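Local coordinates for tyrosinase (Burkholderia thailandensis, PDB 5ZRD), which oxidises monophenols to catechols, and probably on to quinones, at a two-copper centre, at residues A[83-87]-A[88-92]; A[334-337]-A[338-342]. All coordinates share one frame; numbering follows the deposited sequence.

Contact 1 (A[83-87]-A[88-92]). With CU (copper (II) ion), chain J.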
ATOM      1  N   CYS A  83      16.112 -19.378  -6.461  1.00 27.84           N
ATOM      2  CA  CYS A  83      17.070 -19.610  -7.515  1.00 24.99           C
ATOM      3  C   CYS A  83      17.433 -18.253  -8.127  1.00 27.24           C
ATOM      4  O   CYS A  83      16.582 -17.307  -8.164  1.00 28.39           O
ATOM      5  CB  CYS A  83      16.583 -20.616  -8.548  1.00 28.43           C
ATOM      6  SG  CYS A  83      15.239 -20.023  -9.618  1.00 32.49           S
ATOM      7  N   ASN A  84      18.714 -18.145  -8.526  1.00 25.27           N
ATOM      8  CA  ASN A  84      19.277 -16.993  -9.231  1.00 25.57           C
ATOM      9  C   ASN A  84      19.303 -17.278 -10.741  1.00 24.79           C
ATOM     10  O   ASN A  84      19.895 -18.281 -11.175  1.00 23.82           O
ATOM     11  CB  ASN A  84      20.682 -16.666  -8.731  1.00 24.61           C
ATOM     12  CG  ASN A  84      20.673 -15.854  -7.464  1.00 27.97           C
ATOM     13  OD1 ASN A  84      20.367 -14.676  -7.516  1.00 31.31           O
ATOM     14  ND2 ASN A  84      20.935 -16.489  -6.326  1.00 28.65           N
ATOM     15  N   HIS A  85      18.704 -16.363 -11.514  1.00 24.83           N
ATOM     16  CA  HIS A  85      18.621 -16.418 -12.992  1.00 25.58           C
ATOM     17  C   HIS A  85      18.835 -15.035 -13.594  1.00 25.88           C
ATOM     18  O   HIS A  85      18.501 -14.043 -13.007  1.00 31.29           O
ATOM     19  CB  HIS A  85      17.256 -16.942 -13.421  1.00 27.12           C
ATOM     20  CG  HIS A  85      16.923 -18.228 -12.755  1.00 29.14           C
ATOM     21  ND1 HIS A  85      16.235 -18.279 -11.584  1.00 31.03           N
ATOM     22  CD2 HIS A  85      17.296 -19.496 -13.038  1.00 32.83           C
ATOM     23  CE1 HIS A  85      16.138 -19.539 -11.209  1.00 31.74           C
ATOM     24  NE2 HIS A  85      16.780 -20.313 -12.084  1.00 30.82           N
ATOM     25  N   GLY A  86      19.418 -14.988 -14.759  1.00 27.95           N
ATOM     26  CA  GLY A  86      19.764 -13.745 -15.394  1.00 28.84           C
ATOM     27  C   GLY A  86      20.721 -12.908 -14.556  1.00 29.35           C
ATOM     28  O   GLY A  86      20.745 -11.671 -14.715  1.00 30.91           O
ATOM     29  N   ASN A  87      21.525 -13.525 -13.687  1.00 26.87           N
ATOM     30  CA  ASN A  87      22.459 -12.727 -12.917  1.00 27.57           C
ATOM     31  C   ASN A  87      23.714 -13.549 -12.606  1.00 27.05           C
ATOM     32  O   ASN A  87      23.753 -14.732 -12.865  1.00 28.28           O
ATOM     33  CB  ASN A  87      21.770 -12.145 -11.683  1.00 27.09           C
ATOM     34  CG  ASN A  87      21.500 -13.176 -10.609  1.00 27.80           C
ATOM     35  OD1 ASN A  87      22.304 -14.089 -10.409  1.00 26.71           O
ATOM     36  ND2 ASN A  87      20.418 -12.975  -9.864  1.00 26.92           N
ATOM     37  N   VAL A  88      24.745 -12.913 -12.058  1.00 26.15           N
ATOM     38  CA  VAL A  88      26.074 -13.577 -11.968  1.00 28.79           C
ATOM     39  C   VAL A  88      26.080 -14.708 -10.926  1.00 28.07           C
ATOM     40  O   VAL A  88      27.020 -15.496 -10.873  1.00 34.91           O
ATOM     41  CB  VAL A  88      27.187 -12.556 -11.670  1.00 28.47           C
ATOM     42  CG1 VAL A  88      27.395 -11.626 -12.854  1.00 28.30           C
ATOM     43  CG2 VAL A  88      26.897 -11.749 -10.411  1.00 28.88           C
ATOM     44  N   LEU A  89      25.056 -14.815 -10.110  1.00 29.84           N
ATOM     45  CA  LEU A  89      24.957 -15.930  -9.169  1.00 30.98           C
ATOM     46  C   LEU A  89      24.347 -17.167  -9.843  1.00 32.57           C
ATOM     47  O   LEU A  89      24.206 -18.183  -9.192  1.00 31.94           O
ATOM     48  CB  LEU A  89      24.104 -15.487  -7.976  1.00 31.14           C
ATOM     49  CG  LEU A  89      24.619 -14.243  -7.249  1.00 29.68           C
ATOM     50  CD1 LEU A  89      23.811 -13.985  -5.991  1.00 33.10           C
ATOM     51  CD2 LEU A  89      26.089 -14.386  -6.909  1.00 29.45           C
ATOM     52  N   PHE A  90      24.012 -17.126 -11.128  1.00 27.66           N
ATOM     53  CA  PHE A  90      23.354 -18.307 -11.719  1.00 27.95           C
ATOM     54  C   PHE A  90      24.217 -19.580 -11.523  1.00 25.28           C
ATOM     55  O   PHE A  90      23.733 -20.610 -11.065  1.00 26.57           O
ATOM     56  CB  PHE A  90      22.943 -18.046 -13.175  1.00 23.13           C
ATOM     57  CG  PHE A  90      22.638 -19.306 -13.936  1.00 25.84           C
ATOM     58  CD1 PHE A  90      21.376 -19.860 -13.910  1.00 29.88           C
ATOM     59  CD2 PHE A  90      23.626 -19.996 -14.603  1.00 27.43           C
ATOM     60  CE1 PHE A  90      21.099 -21.049 -14.571  1.00 28.69           C
ATOM     61  CE2 PHE A  90      23.355 -21.166 -15.284  1.00 27.88           C
ATOM     62  CZ  PHE A  90      22.087 -21.696 -15.267  1.00 30.11           C
ATOM     63  N   PRO A  91      25.470 -19.559 -11.925  1.00 25.27           N
ATOM     64  CA  PRO A  91      26.273 -20.789 -11.884  1.00 25.65           C
ATOM     65  C   PRO A  91      26.550 -21.318 -10.466  1.00 28.42           C
ATOM     66  O   PRO A  91      26.481 -22.522 -10.227  1.00 28.84           O
ATOM     67  CB  PRO A  91      27.610 -20.368 -12.506  1.00 26.38           C
ATOM     68  CG  PRO A  91      27.217 -19.270 -13.457  1.00 25.53           C
ATOM     69  CD  PRO A  91      26.154 -18.518 -12.691  1.00 25.16           C
ATOM     70  N   THR A  92      26.909 -20.404  -9.573  1.00 25.79           N
ATOM     71  CA  THR A  92      27.320 -20.756  -8.241  1.00 29.46           C
ATOM     72  C   THR A  92      26.109 -21.145  -7.390  1.00 28.98           C
ATOM     73  O   THR A  92      26.207 -21.968  -6.514  1.00 27.73           O
ATOM     74  CB  THR A  92      28.055 -19.578  -7.587  1.00 26.67           C
ATOM     75  OG1 THR A  92      27.333 -18.353  -7.745  1.00 24.29           O
ATOM     76  CG2 THR A  92      29.425 -19.415  -8.175  1.00 29.21           C
TER
HETATM   77 CU    CU J 606      17.231 -22.291 -11.653  1.00 33.90          CU
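Asn87 OD1 accepts a hydrogen bond from Leu89 N, a capping bond at the type I beta turn from Asn87 to Phe90 that leads into helix 90-108 of the tyrosinase di-copper domain. The OD1 to N distance is 2.9 Å, but the N-H...O angle of 137° makes the bond bent, and the donor is tilted from the carbonyl plane. The turn itself is closed by Phe90 N, which donates a hydrogen bond to Asn87 O at 3.0 Å. Asn87 CG sits between its own N and carbonyl carbon (chi1 73°), which folds the amide back over the following peptides so that OD1 can meet Leu89 N. The other end of the amide is also used: Asn87 ND2 donates to Asn84 OD1 at 2.9 Å, a nearly straight bond (164°) lying close to the plane of the Asn87 amide. With both ends bonded, the rotation of this amide is fixed. Asn84 in turn lays its amide against Leu89, CG lying 3.5 Å from Leu89 CB. Asn84 O faces Phe90, receiving a CA-H...O contact from Phe90 CA and lying near the plane of the ring, at its edge by CD1. The same CD1 comes within 4.2 Å of His85 CD2, which brings Phe90 beside the copper ligand. His85 ND1 is hydrogen-bonded to Gln355, whose side-chain NE2 also bonds to Cys83 O, while His57 and His94 provide the copper's other protein ligands. Two links hold the imidazole at adjacent ring atoms: Cys83 SG is covalently joined to His85 CE1, a thioether cross-link, and next to it His85 NE2 binds copper at 2.1 Å.

Contact 2 (A[334-337]-A[338-342]); sequences TGHT and DRLDI
His336 ND1 donates to the backbone O of Arg339, with 3.2 Å between the two atoms and an N-H...O angle of 143°. The acceptor lies at the edge of the imidazole and almost in its plane, whereas seen from the carbonyl the donor is tilted well off the peptide plane. This direction of bonding places a proton on ND1. His336 CG is anti to its carbonyl carbon, beside the backbone N (chi1 -64°), and this torsion carries the ring across to the chain three residues on. On the same side chain, His336 CB packs against Leu340 CD2 at 3.9 Å. The Asp341 carboxylate approaches obliquely, OD1 standing 4.1 Å from His336 CE1 with the two planes 58° apart; its charge could favour a protonated imidazole, although no salt bridge is formed. One step along, Thr337 and Asp338 lie side by side and point the same way, joined by a hydrogen bond from Thr337 OG1 to Asp338 OD2 at 2.8 Å. The hydroxyl meets that oxygen from above the carboxylate plane. These residues follow a Schellman motif at the C-terminal end of helix 315-334, where Gly335 leaves helical geometry with positive phi and turns the chain into an irregular loop at the protein surface. Further out, the helix just left positions the loop: Gln331 NE2 bonds to His336 O, and the rings of Trp330 and His336 meet with their planes nearly parallel. Asp338 OD1, the oxygen not used by Thr337, accepts from Asn391 ND2, while Leu340, the buried member of the group, rests on Trp330, Tyr250 and Ile390.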
ATOM      1  N   THR A 334      39.894 -22.100 -18.721  1.00 29.57           N
ATOM      2  CA  THR A 334      40.154 -20.663 -18.820  1.00 32.06           C
ATOM      3  C   THR A 334      40.955 -20.146 -17.622  1.00 30.40           C
ATOM      4  O   THR A 334      41.175 -18.951 -17.541  1.00 30.36           O
ATOM      5  CB  THR A 334      38.884 -19.786 -18.922  1.00 33.95           C
ATOM      6  OG1 THR A 334      38.133 -19.849 -17.703  1.00 30.03           O
ATOM      7  CG2 THR A 334      38.008 -20.126 -20.110  1.00 32.25           C
ATOM      8  N   GLY A 335      41.308 -20.998 -16.670  1.00 32.85           N
ATOM      9  CA  GLY A 335      42.162 -20.591 -15.566  1.00 33.89           C
ATOM     10  C   GLY A 335      41.392 -20.101 -14.366  1.00 33.34           C
ATOM     11  O   GLY A 335      41.976 -19.377 -13.547  1.00 34.61           O
ATOM     12  N   HIS A 336      40.136 -20.546 -14.191  1.00 32.29           N
ATOM     13  CA  HIS A 336      39.302 -20.012 -13.094  1.00 34.59           C
ATOM     14  C   HIS A 336      38.899 -21.107 -12.101  1.00 34.01           C
ATOM     15  O   HIS A 336      37.883 -20.952 -11.435  1.00 31.75           O
ATOM     16  CB  HIS A 336      38.075 -19.266 -13.653  1.00 35.80           C
ATOM     17  CG  HIS A 336      38.464 -18.066 -14.444  1.00 38.36           C
ATOM     18  ND1 HIS A 336      38.929 -16.910 -13.843  1.00 43.41           N
ATOM     19  CD2 HIS A 336      38.572 -17.867 -15.774  1.00 36.84           C
ATOM     20  CE1 HIS A 336      39.280 -16.047 -14.780  1.00 40.62           C
ATOM     21  NE2 HIS A 336      39.051 -16.605 -15.953  1.00 36.06           N
ATOM     22  N   THR A 337      39.679 -22.184 -11.982  1.00 33.59           N
ATOM     23  CA  THR A 337      39.399 -23.195 -10.953  1.00 37.09           C
ATOM     24  C   THR A 337      39.557 -22.618  -9.540  1.00 36.08           C
ATOM     25  O   THR A 337      38.909 -23.160  -8.617  1.00 34.71           O
ATOM     26  CB  THR A 337      40.284 -24.447 -11.022  1.00 35.54           C
ATOM     27  OG1 THR A 337      41.627 -24.020 -10.732  1.00 34.03           O
ATOM     28  CG2 THR A 337      40.115 -25.195 -12.330  1.00 30.98           C
ATOM     29  N   ASP A 338      40.322 -21.535  -9.345  1.00 34.42           N
ATOM     30  CA  ASP A 338      40.489 -21.029  -7.957  1.00 36.20           C
ATOM     31  C   ASP A 338      40.167 -19.573  -7.746  1.00 39.30           C
ATOM     32  O   ASP A 338      40.251 -19.067  -6.647  1.00 42.81           O
ATOM     33  CB  ASP A 338      41.896 -21.330  -7.434  1.00 35.41           C
ATOM     34  CG  ASP A 338      42.177 -22.809  -7.333  1.00 36.41           C
ATOM     35  OD1 ASP A 338      41.793 -23.406  -6.305  1.00 45.95           O
ATOM     36  OD2 ASP A 338      42.727 -23.406  -8.281  1.00 35.75           O
ATOM     37  N   ARG A 339      39.787 -18.868  -8.780  1.00 44.83           N
ATOM     38  CA  ARG A 339      39.378 -17.496  -8.587  1.00 45.27           C
ATOM     39  C   ARG A 339      38.358 -17.153  -9.665  1.00 41.59           C
ATOM     40  O   ARG A 339      38.406 -17.660 -10.793  1.00 39.14           O
ATOM     41  CB  ARG A 339      40.548 -16.511  -8.625  1.00 52.02           C
ATOM     42  CG  ARG A 339      41.490 -16.679  -9.809  1.00 61.94           C
ATOM     43  CD  ARG A 339      42.690 -15.758  -9.650  1.00 78.18           C
ATOM     44  NE  ARG A 339      43.358 -15.437 -10.914  1.00 93.38           N
ATOM     45  CZ  ARG A 339      44.303 -14.500 -11.064  1.00 98.46           C
ATOM     46  NH1 ARG A 339      44.916 -14.354 -12.228  1.00 95.55           N
ATOM     47  NH2 ARG A 339      44.643 -13.722 -10.049  1.00 98.36           N
ATOM     48  N   LEU A 340      37.440 -16.309  -9.249  1.00 37.43           N
ATOM     49  CA  LEU A 340      36.465 -15.714 -10.111  1.00 42.76           C
ATOM     50  C   LEU A 340      36.530 -14.212  -9.858  1.00 41.87           C
ATOM     51  O   LEU A 340      36.937 -13.780  -8.780  1.00 47.66           O
ATOM     52  CB  LEU A 340      35.073 -16.279  -9.792  1.00 40.01           C
ATOM     53  CG  LEU A 340      34.871 -17.764 -10.093  1.00 41.51           C
ATOM     54  CD1 LEU A 340      33.492 -18.216  -9.637  1.00 45.56           C
ATOM     55  CD2 LEU A 340      35.034 -18.051 -11.574  1.00 38.02           C
ATOM     56  N   ASP A 341      36.132 -13.444 -10.844  1.00 42.01           N
ATOM     57  CA  ASP A 341      35.926 -12.040 -10.643  1.00 46.30           C
ATOM     58  C   ASP A 341      34.617 -11.701 -11.357  1.00 44.68           C
ATOM     59  O   ASP A 341      34.197 -12.384 -12.267  1.00 42.28           O
ATOM     60  CB  ASP A 341      37.113 -11.252 -11.210  1.00 52.39           C
ATOM     61  CG  ASP A 341      37.467 -11.674 -12.635  1.00 56.25           C
ATOM     62  OD1 ASP A 341      38.204 -12.668 -12.820  1.00 82.80           O
ATOM     63  OD2 ASP A 341      37.008 -11.025 -13.579  1.00 69.45           O
ATOM     64  N   ILE A 342      34.010 -10.624 -10.900  1.00 44.20           N
ATOM     65  CA  ILE A 342      32.791 -10.091 -11.370  1.00 39.95           C
ATOM     66  C   ILE A 342      33.016  -8.607 -11.642  1.00 40.90           C
ATOM     67  O   ILE A 342      33.613  -7.931 -10.839  1.00 41.80           O
ATOM     68  CB  ILE A 342      31.719 -10.368 -10.301  1.00 43.37           C
ATOM     69  CG1 ILE A 342      31.443 -11.875 -10.266  1.00 39.69           C
ATOM     70  CG2 ILE A 342      30.449  -9.546 -10.512  1.00 44.92           C
ATOM     71  CD1 ILE A 342      30.213 -12.262  -9.527  1.00 39.25           C
TER

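From the N terminus, contact 1 comes first: its turn at 87-90 joins the loop after helix 65-68 to the start of helix 90-108, beside the copper site. Contact 2 follows in series, far along the chain, where 334-342 leads from the end of helix 315-334 into the loop before strand 372-373. Both are local, so they neither nest nor cross. Their centres lie about 16 Å apart, yet they touch where Val88 CG2 packs on Ile342 CD1 at 3.5 Å. Helix 250-254 bridges them as well: Tyr250 meets Pro91 and Thr92 of contact 1 and Leu340 and Ile342 of contact 2, tying the buried copper-side turn to the surface loop.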